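Local coordinates for protein probable intron-encoded endonuclease 1 (Wickerhamomyces canadensis, PDB 6X1J) that cuts DNA at a specific recognition sequence as a LAGLIDADG homing endonuclease, taking part in the homing of a mitochondrial 21S rRNA gene intron, at residues A[35-38]-A[39-43]; A[71-74]-A[75-79]; A[140-143]-A[144-148]; A[209-212]-A[213-217]. All blocks are in the same frame, centred on the assembly; numbering follows the deposited sequence.

Interaction 1: A[35-38]-A[39-43]; sequences IQEE and TLIGN
Ile-35 O is gripped twice by Thr-39: the backbone N donates at 2.9 Å, and the hydroxyl OG1 donates to Ile-35 O at 2.8 Å. The two donors arrive from opposite faces of the carbonyl plane, OG1 standing 41° out of it. The Thr-39 torsion (chi1 -61°) sets OG1 anti to its own carbonyl carbon and beside its N, turned back to the preceding helical turn, where the methyl CG2 of Ile-35 lies 4.0 Å from OG1. Gln-36 takes part through its carbonyl, which accepts from Leu-40 N; its amide NE2 is bonded to Glu-80 and to Val-77 O. Segments 35-38 and 39-43 are successive turns of helix 34-45, which packs against helix 138-148, the paired-helix core characteristic of LAGLIDADG endonucleases. Glu-37 O accepts from Ile-41 N at 2.9 Å, and the two side chains run side by side, pointing the same way. Methyl CD1 of Ile-41 lies 3.4 Å from Glu-37 O and 3.9 Å from Glu-37 OE2, against the extended glutamate chain. Glu-38 O receives a weak bond from Gly-42 N at 3.4 Å and also accepts from Ser-140 OG of the partner helix, while its carboxylate is held by Thr-137 and Lys-34.

Interaction 2: A[71-74]-A[75-79]; sequences IEHI and VRVFD
Ile-74 and Phe-78 form the tightly packed side of this last stretch of helix 68-77. Their side chains run alongside each other in the same direction, with Ile-74 CG2 4.1 Å from Phe-78 CD2. Along the backbone Phe-78 N donates to Ile-74 O at 3.1 Å, although Phe-78 itself is the first residue to leave helical geometry. Ile-74 also packs on Phe-63 and Trp-65 of strand 60-65, whereas the Phe-78 ring reaches Gln-36 and Leu-40 of helix 34-45, so the pair joins the sheet to the central helix.

His-73 marks the border between the two sides. Val-77 CG2 sits over one face of its imidazole, 4.0 Å above the plane and offset toward the rim, and NE2 is hydrogen-bonded to Tyr-143 OH.

On the water side, Arg-76 folds back over the helix. The bend at chi3 (-50°) lays its guanidinium against the backbone, one face over His-73 CA, with the imidazole plane turned 71° from it. No direct ion pair forms: Glu-72 OE1 lies 4.6 Å from Arg-76 NH2. Instead a water donates to Glu-72 OE1 and accepts from Arg-76 NH2 at 2.9 Å, while a second water accepts from Arg-76 NH1 at 2.8 Å and meets His-73 ND1 at 3.3 Å, in the plane of both groups. Glu-72 OE2 has a closer mate in Lys-68. The arginine charge is probably met mainly by water, and its attraction to Glu-72 is likely to be weakened by the water between them.

Interaction 3: A[140-143]-A[144-148]; sequences SLAY and WFMDD. With K (potassium ion), chain D; K (potassium ion), chain E; nucleotides of chain C; nucleotides of chain B.
Met-146 lays its methyl over the ring of Tyr-143 in a CH-pi contact, CE standing 3.7 Å from the ring centroid and 18° off the normal. The sulfur lies above the same face at a distance, a Met-aromatic contact. The bend at chi3 (-88°) turns CE in over the phenol, and the two side chains run in the same direction. Among the apolar contacts, Leu-141 CD2 meets the Trp-144 ring at its edge, 3.8 Å from CE3.

Backbone hydrogen bonds join successive turns, the straightest from Trp-144 N to Ser-140 O (170° at the hydrogen). Other polar ends reach across to neighbouring helices: Tyr-143 OH to His-73 NE2, and the Asp-147 carboxylate to Tyr-70 OH and Asn-43 ND2. A leucine in place of Tyr-143 would probably leave His-73 NE2 without its hydroxyl partner and Met-146 CE without an aromatic face to rest on.

At the C-terminal end of the helix lie the metal sites. Asp-147 binds one potassium ion through its backbone O, and DC17 of chain C adds OP1 at 2.7 Å to that ion. Asp-148 binds the other potassium ion through OD2 at 2.8 Å, where DC15 of chain B supplies OP2 at 3.0 Å. Asp-47 OD2 and a further DNA phosphate also bind the first ion, the carbonyls of Leu-45 and Gly-46 the second. Carboxylates of Asp-47 and Asp-148 and the Asp-147 carbonyl, gathered with DNA phosphates round cations where the paired helices end, are consistent with a LAGLIDADG active site.

Interaction 4: A[209-212]-A[213-217]; sequences ELFY and NLVNP
The phenol ring of Tyr-212 and the amide of Asn-216 are stacked, their planes 8° apart. Asn-216 CB sits over the ring centre, 3.7 Å from the centroid, and CG continues over the same face to 3.6 Å from Tyr-212 CZ. At the edge of that ring, in its plane, lies Asn-213 OD1, 3.9 Å from Tyr-212 CD2, the Asn-213 amide turned 77° to the ring. The Phe-211 ring has Val-215 CG1 over one face, 4.1 Å from its centroid; its edge-to-face partner is Phe-145.

Both asparagine-tyrosine contacts lie near the C-terminal part of helix 208-215, which leads toward the 3-10 segment 216-217. Helix 208-215 packs on helix 138-148 of the LAGLIDADG core, Val-215 touching Leu-141 and Ala-142.

Tyr-212 O accepts from Asn-216 N at 2.7 Å, and more weakly from Val-215 N. The Asn-216 side chain extends away from its backbone N (chi1 -179°), which brings the amide alongside the phenol, and OD1 goes on to accept from Lys-224 NZ. Losing the ring to a serine at Tyr-212 would probably leave Asn-216 CB and its amide without the face they rest on, the amide then held mainly by Lys-224. Leu-210 CD1 meets Leu-214 CG at 4.1 Å on another side of the helix, where Leu-214 N donates to Leu-210 O at 3.0 Å.

How the interactions relate
Interactions 1 and 3, centres 10 Å apart, lie on the paired central helices; Asn-43 ND2 reaches Asp-147 OD2 at 2.7 Å, tying one helix to a metal-site residue of the other. Interaction 2 flanks this pair, with Gln-36 NE2 to Val-77 O at 2.9 Å on interaction 1 and His-73 NE2 to Tyr-143 OH at 2.8 Å on interaction 3. Interaction 4 touches interaction 3 alone, among others through Phe-145 CD1 and Phe-211 CE2 at 3.8 Å, and its centre is 22 Å from that of interaction 2. Of the four, interaction 3 holds the potassium ions; Gly-42 of interaction 1 lies about 10 Å from a potassium ion.

Interaction 1: A[35-38]-A[39-43]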
# COMPACT_ATOMS: atom_id res chain seq x y z
N ILE A 35 2.27 8.80 -10.83
CA ILE A 35 2.81 7.49 -10.40
C ILE A 35 2.70 7.36 -8.89
O ILE A 35 2.23 6.31 -8.39
CB ILE A 35 4.25 7.29 -10.86
CG1 ILE A 35 4.30 7.06 -12.38
CG2 ILE A 35 4.88 6.14 -10.08
CD1 ILE A 35 5.69 6.89 -12.94
N GLN A 36 3.11 8.39 -8.17
CA GLN A 36 3.11 8.34 -6.69
C GLN A 36 1.68 8.22 -6.19
O GLN A 36 1.45 7.49 -5.21
CB GLN A 36 3.78 9.60 -6.15
CG GLN A 36 5.28 9.56 -6.36
CD GLN A 36 5.97 10.90 -6.20
OE1 GLN A 36 5.38 11.97 -6.34
NE2 GLN A 36 7.24 10.81 -5.86
N GLU A 37 0.76 8.92 -6.85
CA GLU A 37 -0.63 9.02 -6.35
C GLU A 37 -1.21 7.61 -6.46
O GLU A 37 -1.77 7.16 -5.46
CB GLU A 37 -1.42 10.06 -7.13
CG GLU A 37 -2.84 10.24 -6.62
CD GLU A 37 -3.78 10.91 -7.62
OE1 GLU A 37 -3.35 11.87 -8.27
OE2 GLU A 37 -4.95 10.45 -7.75
N GLU A 38 -1.06 6.99 -7.63
CA GLU A 38 -1.67 5.67 -7.98
C GLU A 38 -0.99 4.59 -7.16
O GLU A 38 -1.69 3.73 -6.63
CB GLU A 38 -1.63 5.38 -9.49
CG GLU A 38 -2.47 6.38 -10.28
CD GLU A 38 -2.39 6.24 -11.80
OE1 GLU A 38 -1.96 5.17 -12.30
OE2 GLU A 38 -2.78 7.20 -12.48
N THR A 39 0.34 4.65 -7.01
CA THR A 39 1.05 3.74 -6.09
C THR A 39 0.40 3.85 -4.69
O THR A 39 0.09 2.82 -4.05
CB THR A 39 2.55 4.06 -6.05
OG1 THR A 39 3.12 3.89 -7.35
CG2 THR A 39 3.24 3.16 -5.06
N LEU A 40 0.24 5.07 -4.22
CA LEU A 40 -0.07 5.34 -2.80
C LEU A 40 -1.52 4.92 -2.55
O LEU A 40 -1.85 4.48 -1.42
CB LEU A 40 0.12 6.84 -2.53
CG LEU A 40 -0.31 7.31 -1.14
CD1 LEU A 40 0.29 6.44 -0.05
CD2 LEU A 40 0.07 8.75 -0.88
N ILE A 41 -2.37 5.00 -3.55
CA ILE A 41 -3.78 4.53 -3.37
C ILE A 41 -3.74 3.03 -3.06
O ILE A 41 -4.47 2.58 -2.15
CB ILE A 41 -4.64 4.88 -4.61
CG1 ILE A 41 -4.95 6.37 -4.61
CG2 ILE A 41 -5.89 4.01 -4.69
CD1 ILE A 41 -5.15 6.92 -6.00
N GLY A 42 -2.93 2.28 -3.79
CA GLY A 42 -2.73 0.85 -3.50
C GLY A 42 -2.19 0.63 -2.10
O GLY A 42 -2.72 -0.27 -1.39
N ASN A 43 -1.18 1.40 -1.69
CA ASN A 43 -0.45 1.13 -0.43
C ASN A 43 -1.38 1.40 0.76
O ASN A 43 -1.18 0.78 1.82
CB ASN A 43 0.85 1.92 -0.38
CG ASN A 43 1.96 1.31 -1.21
OD1 ASN A 43 2.62 2.03 -1.96
ND2 ASN A 43 2.16 -0.01 -1.11

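Interaction 2: A[71-74]-A[75-79]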
# COMPACT_ATOMS: atom_id res chain seq x y z
N ILE A 71 10.44 -2.60 0.69
CA ILE A 71 10.52 -1.26 1.34
C ILE A 71 11.52 -0.37 0.61
O ILE A 71 11.24 0.86 0.47
CB ILE A 71 10.81 -1.35 2.85
CG1 ILE A 71 10.56 0.01 3.52
CG2 ILE A 71 12.22 -1.82 3.10
CD1 ILE A 71 10.41 -0.06 5.05
N GLU A 72 12.64 -0.90 0.13
CA GLU A 72 13.63 -0.05 -0.58
C GLU A 72 13.06 0.44 -1.92
O GLU A 72 13.27 1.64 -2.29
CB GLU A 72 14.94 -0.81 -0.82
CG GLU A 72 15.80 -0.96 0.41
CD GLU A 72 17.02 -1.85 0.21
OE1 GLU A 72 17.29 -2.27 -0.96
OE2 GLU A 72 17.67 -2.16 1.21
N HIS A 73 12.24 -0.39 -2.57
CA HIS A 73 11.47 0.00 -3.78
C HIS A 73 10.46 1.14 -3.48
O HIS A 73 10.36 2.07 -4.31
CB HIS A 73 10.77 -1.23 -4.35
CG HIS A 73 9.86 -0.88 -5.48
ND1 HIS A 73 10.35 -0.59 -6.74
CD2 HIS A 73 8.52 -0.77 -5.52
CE1 HIS A 73 9.33 -0.34 -7.54
NE2 HIS A 73 8.20 -0.43 -6.81
N ILE A 74 9.70 1.03 -2.38
CA ILE A 74 8.64 2.02 -2.01
C ILE A 74 9.33 3.37 -1.72
O ILE A 74 8.96 4.40 -2.32
CB ILE A 74 7.80 1.50 -0.82
CG1 ILE A 74 7.00 0.24 -1.18
CG2 ILE A 74 6.90 2.60 -0.28
CD1 ILE A 74 5.98 0.45 -2.27
N VAL A 75 10.38 3.34 -0.90
CA VAL A 75 11.22 4.53 -0.63
C VAL A 75 11.72 5.16 -1.94
O VAL A 75 11.64 6.39 -2.02
CB VAL A 75 12.32 4.25 0.39
CG1 VAL A 75 13.35 5.38 0.42
CG2 VAL A 75 11.73 4.08 1.78
N ARG A 76 12.18 4.41 -2.94
CA ARG A 76 12.61 5.05 -4.23
C ARG A 76 11.39 5.73 -4.87
O ARG A 76 11.55 6.89 -5.30
CB ARG A 76 13.33 4.10 -5.19
CG ARG A 76 14.78 3.81 -4.80
CD ARG A 76 15.64 2.96 -5.76
NE ARG A 76 15.01 1.70 -6.18
CZ ARG A 76 15.03 0.52 -5.52
NH1 ARG A 76 14.38 -0.53 -6.01
NH2 ARG A 76 15.67 0.38 -4.36
N VAL A 77 10.18 5.12 -4.87
CA VAL A 77 8.96 5.77 -5.48
C VAL A 77 8.69 7.15 -4.82
O VAL A 77 8.39 8.11 -5.51
CB VAL A 77 7.71 4.86 -5.38
CG1 VAL A 77 6.47 5.58 -5.89
CG2 VAL A 77 7.87 3.55 -6.12
N PHE A 78 8.75 7.24 -3.50
CA PHE A 78 8.57 8.48 -2.72
C PHE A 78 9.92 9.08 -2.29
O PHE A 78 10.05 9.58 -1.15
CB PHE A 78 7.66 8.12 -1.54
CG PHE A 78 6.31 7.59 -1.99
CD1 PHE A 78 5.32 8.45 -2.45
CD2 PHE A 78 6.05 6.22 -1.98
CE1 PHE A 78 4.09 7.97 -2.85
CE2 PHE A 78 4.81 5.74 -2.39
CZ PHE A 78 3.84 6.61 -2.83
N ASP A 79 10.94 9.00 -3.15
CA ASP A 79 12.35 9.36 -2.79
C ASP A 79 12.44 10.76 -2.13
O ASP A 79 12.90 10.85 -0.94
CB ASP A 79 13.23 9.26 -4.04
CG ASP A 79 14.70 9.22 -3.65
OD1 ASP A 79 15.02 8.49 -2.66
OD2 ASP A 79 15.48 9.96 -4.29
O HOH W 1 17.12 -2.03 -3.77
O HOH W 2 13.12 -0.02 -8.43

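Interaction 3: A[140-143]-A[144-148]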
# COMPACT_ATOMS: atom_id res chain seq x y z
N SER A 140 -2.33 0.90 -9.02
CA SER A 140 -2.88 0.85 -7.63
C SER A 140 -3.17 -0.61 -7.26
O SER A 140 -2.81 -1.03 -6.13
CB SER A 140 -4.17 1.70 -7.43
OG SER A 140 -4.08 3.01 -7.99
N LEU A 141 -3.82 -1.34 -8.16
CA LEU A 141 -4.19 -2.78 -7.91
C LEU A 141 -2.94 -3.60 -7.57
O LEU A 141 -3.04 -4.45 -6.65
CB LEU A 141 -4.85 -3.41 -9.13
CG LEU A 141 -6.32 -3.10 -9.36
CD1 LEU A 141 -6.78 -3.86 -10.58
CD2 LEU A 141 -7.15 -3.47 -8.15
N ALA A 142 -1.82 -3.36 -8.27
CA ALA A 142 -0.56 -4.13 -8.10
C ALA A 142 -0.01 -3.90 -6.70
O ALA A 142 0.42 -4.86 -6.05
CB ALA A 142 0.47 -3.77 -9.14
N TYR A 143 0.01 -2.65 -6.28
CA TYR A 143 0.54 -2.28 -4.94
C TYR A 143 -0.38 -2.85 -3.86
O TYR A 143 0.12 -3.38 -2.87
CB TYR A 143 0.85 -0.77 -4.91
CG TYR A 143 2.13 -0.45 -5.64
CD1 TYR A 143 3.38 -0.62 -5.05
CD2 TYR A 143 2.12 -0.09 -6.99
CE1 TYR A 143 4.58 -0.39 -5.74
CE2 TYR A 143 3.30 0.13 -7.70
CZ TYR A 143 4.53 -0.03 -7.08
OH TYR A 143 5.67 0.22 -7.80
N TRP A 144 -1.70 -2.74 -4.02
CA TRP A 144 -2.68 -3.32 -3.08
C TRP A 144 -2.38 -4.81 -2.97
O TRP A 144 -2.31 -5.34 -1.87
CB TRP A 144 -4.07 -3.11 -3.62
CG TRP A 144 -5.18 -3.52 -2.72
CD1 TRP A 144 -5.13 -3.80 -1.39
CD2 TRP A 144 -6.55 -3.50 -3.10
NE1 TRP A 144 -6.40 -4.02 -0.92
CE2 TRP A 144 -7.29 -3.85 -1.96
CE3 TRP A 144 -7.22 -3.26 -4.31
CZ2 TRP A 144 -8.68 -3.94 -1.98
CZ3 TRP A 144 -8.59 -3.38 -4.35
CH2 TRP A 144 -9.31 -3.71 -3.20
N PHE A 145 -2.16 -5.45 -4.10
CA PHE A 145 -1.90 -6.91 -4.14
C PHE A 145 -0.54 -7.26 -3.50
O PHE A 145 -0.45 -8.22 -2.72
CB PHE A 145 -2.06 -7.45 -5.57
CG PHE A 145 -1.97 -8.96 -5.60
CD1 PHE A 145 -3.04 -9.74 -5.21
CD2 PHE A 145 -0.78 -9.59 -5.91
CE1 PHE A 145 -2.93 -11.12 -5.11
CE2 PHE A 145 -0.67 -10.97 -5.83
CZ PHE A 145 -1.74 -11.73 -5.43
N MET A 146 0.55 -6.51 -3.74
CA MET A 146 1.86 -6.86 -3.13
C MET A 146 1.73 -6.69 -1.61
O MET A 146 2.27 -7.50 -0.85
CB MET A 146 3.00 -6.00 -3.70
CG MET A 146 3.21 -6.25 -5.20
SD MET A 146 4.68 -5.46 -5.95
CE MET A 146 4.06 -3.85 -6.44
N ASP A 147 0.94 -5.73 -1.18
CA ASP A 147 0.72 -5.44 0.26
C ASP A 147 -0.14 -6.56 0.86
O ASP A 147 0.41 -7.36 1.69
CB ASP A 147 0.13 -4.05 0.43
CG ASP A 147 1.13 -2.92 0.22
OD1 ASP A 147 2.30 -3.21 -0.13
OD2 ASP A 147 0.74 -1.75 0.45
N ASP A 148 -1.39 -6.68 0.40
CA ASP A 148 -2.47 -7.42 1.10
C ASP A 148 -2.93 -8.66 0.31
O ASP A 148 -3.91 -9.31 0.72
CB ASP A 148 -3.60 -6.43 1.40
CG ASP A 148 -3.40 -5.77 2.75
OD1 ASP A 148 -2.24 -5.68 3.17
OD2 ASP A 148 -4.39 -5.38 3.39
K K D . 0.99 -7.50 3.94
K K E . -4.56 -3.26 5.19
P DC C 17 -2.11 -8.34 5.08
OP1 DC C 17 -1.21 -7.25 5.53
OP2 DC C 17 -3.42 -7.97 4.47
O5' DC C 17 -1.26 -9.27 4.10
C5' DC C 17 -1.73 -10.48 3.42
C4' DC C 17 -0.90 -11.66 3.87
O4' DC C 17 -1.37 -12.19 5.14
C3' DC C 17 -0.76 -12.86 2.93
O3' DC C 17 0.65 -13.18 2.83
C2' DC C 17 -1.61 -13.92 3.60
C1' DC C 17 -1.49 -13.60 5.07
N1 DC C 17 -2.65 -14.01 5.92
C2 DC C 17 -2.44 -14.62 7.17
O2 DC C 17 -1.27 -14.85 7.55
N3 DC C 17 -3.50 -14.95 7.93
C4 DC C 17 -4.74 -14.66 7.52
N4 DC C 17 -5.76 -15.02 8.29
C5 DC C 17 -4.98 -14.02 6.27
C6 DC C 17 -3.91 -13.70 5.52
P DC B 15 -1.81 -4.69 7.54
OP1 DC B 15 -2.74 -5.49 8.36
OP2 DC B 15 -2.01 -4.46 6.05
O5' DC B 15 -1.88 -3.34 8.33
C5' DC B 15 -1.48 -2.06 7.91
C4' DC B 15 -1.93 -1.27 9.12
O4' DC B 15 -1.21 -1.70 10.29
C3' DC B 15 -1.97 0.26 9.12
O3' DC B 15 -3.39 0.42 9.31
C2' DC B 15 -0.92 0.62 10.16
C1' DC B 15 -0.92 -0.58 11.11
N1 DC B 15 0.35 -0.85 11.81
C2 DC B 15 0.34 -1.03 13.20
O2 DC B 15 -0.73 -0.97 13.81
N3 DC B 15 1.51 -1.24 13.84
C4 DC B 15 2.65 -1.32 13.14
N4 DC B 15 3.78 -1.53 13.81
C5 DC B 15 2.68 -1.17 11.72
C6 DC B 15 1.52 -0.90 11.11
O HOH W 3 2.05 -9.84 4.43
O HOH W 4 0.49 -9.09 6.80
O HOH W 5 -4.79 -1.08 7.05
O HOH W 6 -4.93 -5.98 6.26
O HOH W 7 -7.50 -4.47 5.17

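Interaction 4: A[209-212]-A[213-217]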
# COMPACT_ATOMS: atom_id res chain seq x y z
N GLU A 209 -5.90 -15.18 -15.58
CA GLU A 209 -5.16 -14.65 -16.76
C GLU A 209 -5.40 -13.13 -16.84
O GLU A 209 -4.41 -12.41 -17.00
CB GLU A 209 -5.49 -15.39 -18.06
CG GLU A 209 -4.72 -16.70 -18.26
CD GLU A 209 -3.20 -16.71 -18.00
OE1 GLU A 209 -2.45 -15.98 -18.69
OE2 GLU A 209 -2.77 -17.46 -17.09
N LEU A 210 -6.62 -12.67 -16.57
CA LEU A 210 -7.01 -11.24 -16.65
C LEU A 210 -6.22 -10.48 -15.58
O LEU A 210 -5.55 -9.50 -15.94
CB LEU A 210 -8.52 -11.08 -16.44
CG LEU A 210 -9.04 -9.65 -16.24
CD1 LEU A 210 -8.64 -8.77 -17.41
CD2 LEU A 210 -10.55 -9.63 -16.08
N PHE A 211 -6.29 -10.94 -14.33
CA PHE A 211 -5.70 -10.23 -13.17
C PHE A 211 -4.19 -10.13 -13.39
O PHE A 211 -3.62 -9.04 -13.43
CB PHE A 211 -6.01 -10.96 -11.88
CG PHE A 211 -5.65 -10.18 -10.64
CD1 PHE A 211 -6.47 -9.17 -10.18
CD2 PHE A 211 -4.49 -10.46 -9.95
CE1 PHE A 211 -6.16 -8.48 -9.01
CE2 PHE A 211 -4.16 -9.75 -8.80
CZ PHE A 211 -5.01 -8.78 -8.32
N TYR A 212 -3.58 -11.26 -13.72
CA TYR A 212 -2.14 -11.32 -14.03
C TYR A 212 -1.81 -10.23 -15.05
O TYR A 212 -0.89 -9.48 -14.80
CB TYR A 212 -1.75 -12.71 -14.54
CG TYR A 212 -0.29 -12.93 -14.85
CD1 TYR A 212 0.59 -13.39 -13.87
CD2 TYR A 212 0.20 -12.76 -16.13
CE1 TYR A 212 1.92 -13.65 -14.17
CE2 TYR A 212 1.53 -12.98 -16.44
CZ TYR A 212 2.40 -13.42 -15.45
OH TYR A 212 3.71 -13.66 -15.76
N ASN A 213 -2.52 -10.18 -16.17
CA ASN A 213 -2.15 -9.31 -17.32
C ASN A 213 -2.36 -7.84 -16.95
O ASN A 213 -1.73 -6.99 -17.63
CB ASN A 213 -2.90 -9.66 -18.61
CG ASN A 213 -2.32 -10.89 -19.28
OD1 ASN A 213 -1.12 -11.01 -19.37
ND2 ASN A 213 -3.17 -11.81 -19.71
N LEU A 214 -3.21 -7.55 -15.94
CA LEU A 214 -3.43 -6.18 -15.41
C LEU A 214 -2.28 -5.80 -14.49
O LEU A 214 -1.84 -4.64 -14.57
CB LEU A 214 -4.73 -6.07 -14.60
CG LEU A 214 -6.04 -6.31 -15.33
CD1 LEU A 214 -7.18 -6.29 -14.32
CD2 LEU A 214 -6.29 -5.29 -16.43
N VAL A 215 -1.91 -6.67 -13.55
CA VAL A 215 -0.99 -6.27 -12.44
C VAL A 215 0.45 -6.75 -12.70
O VAL A 215 1.35 -6.09 -12.16
CB VAL A 215 -1.48 -6.70 -11.05
CG1 VAL A 215 -2.95 -6.38 -10.85
CG2 VAL A 215 -1.22 -8.16 -10.72
N ASN A 216 0.69 -7.84 -13.42
CA ASN A 216 2.06 -8.44 -13.52
C ASN A 216 3.08 -7.38 -13.98
O ASN A 216 4.19 -7.34 -13.47
CB ASN A 216 2.15 -9.72 -14.37
CG ASN A 216 3.59 -10.23 -14.35
OD1 ASN A 216 4.12 -10.50 -13.26
ND2 ASN A 216 4.25 -10.24 -15.51
N PRO A 217 2.76 -6.46 -14.93
CA PRO A 217 3.74 -5.46 -15.37
C PRO A 217 4.31 -4.60 -14.25
O PRO A 217 5.39 -4.13 -14.43
CB PRO A 217 2.94 -4.58 -16.33
CG PRO A 217 1.88 -5.52 -16.88
CD PRO A 217 1.49 -6.36 -15.68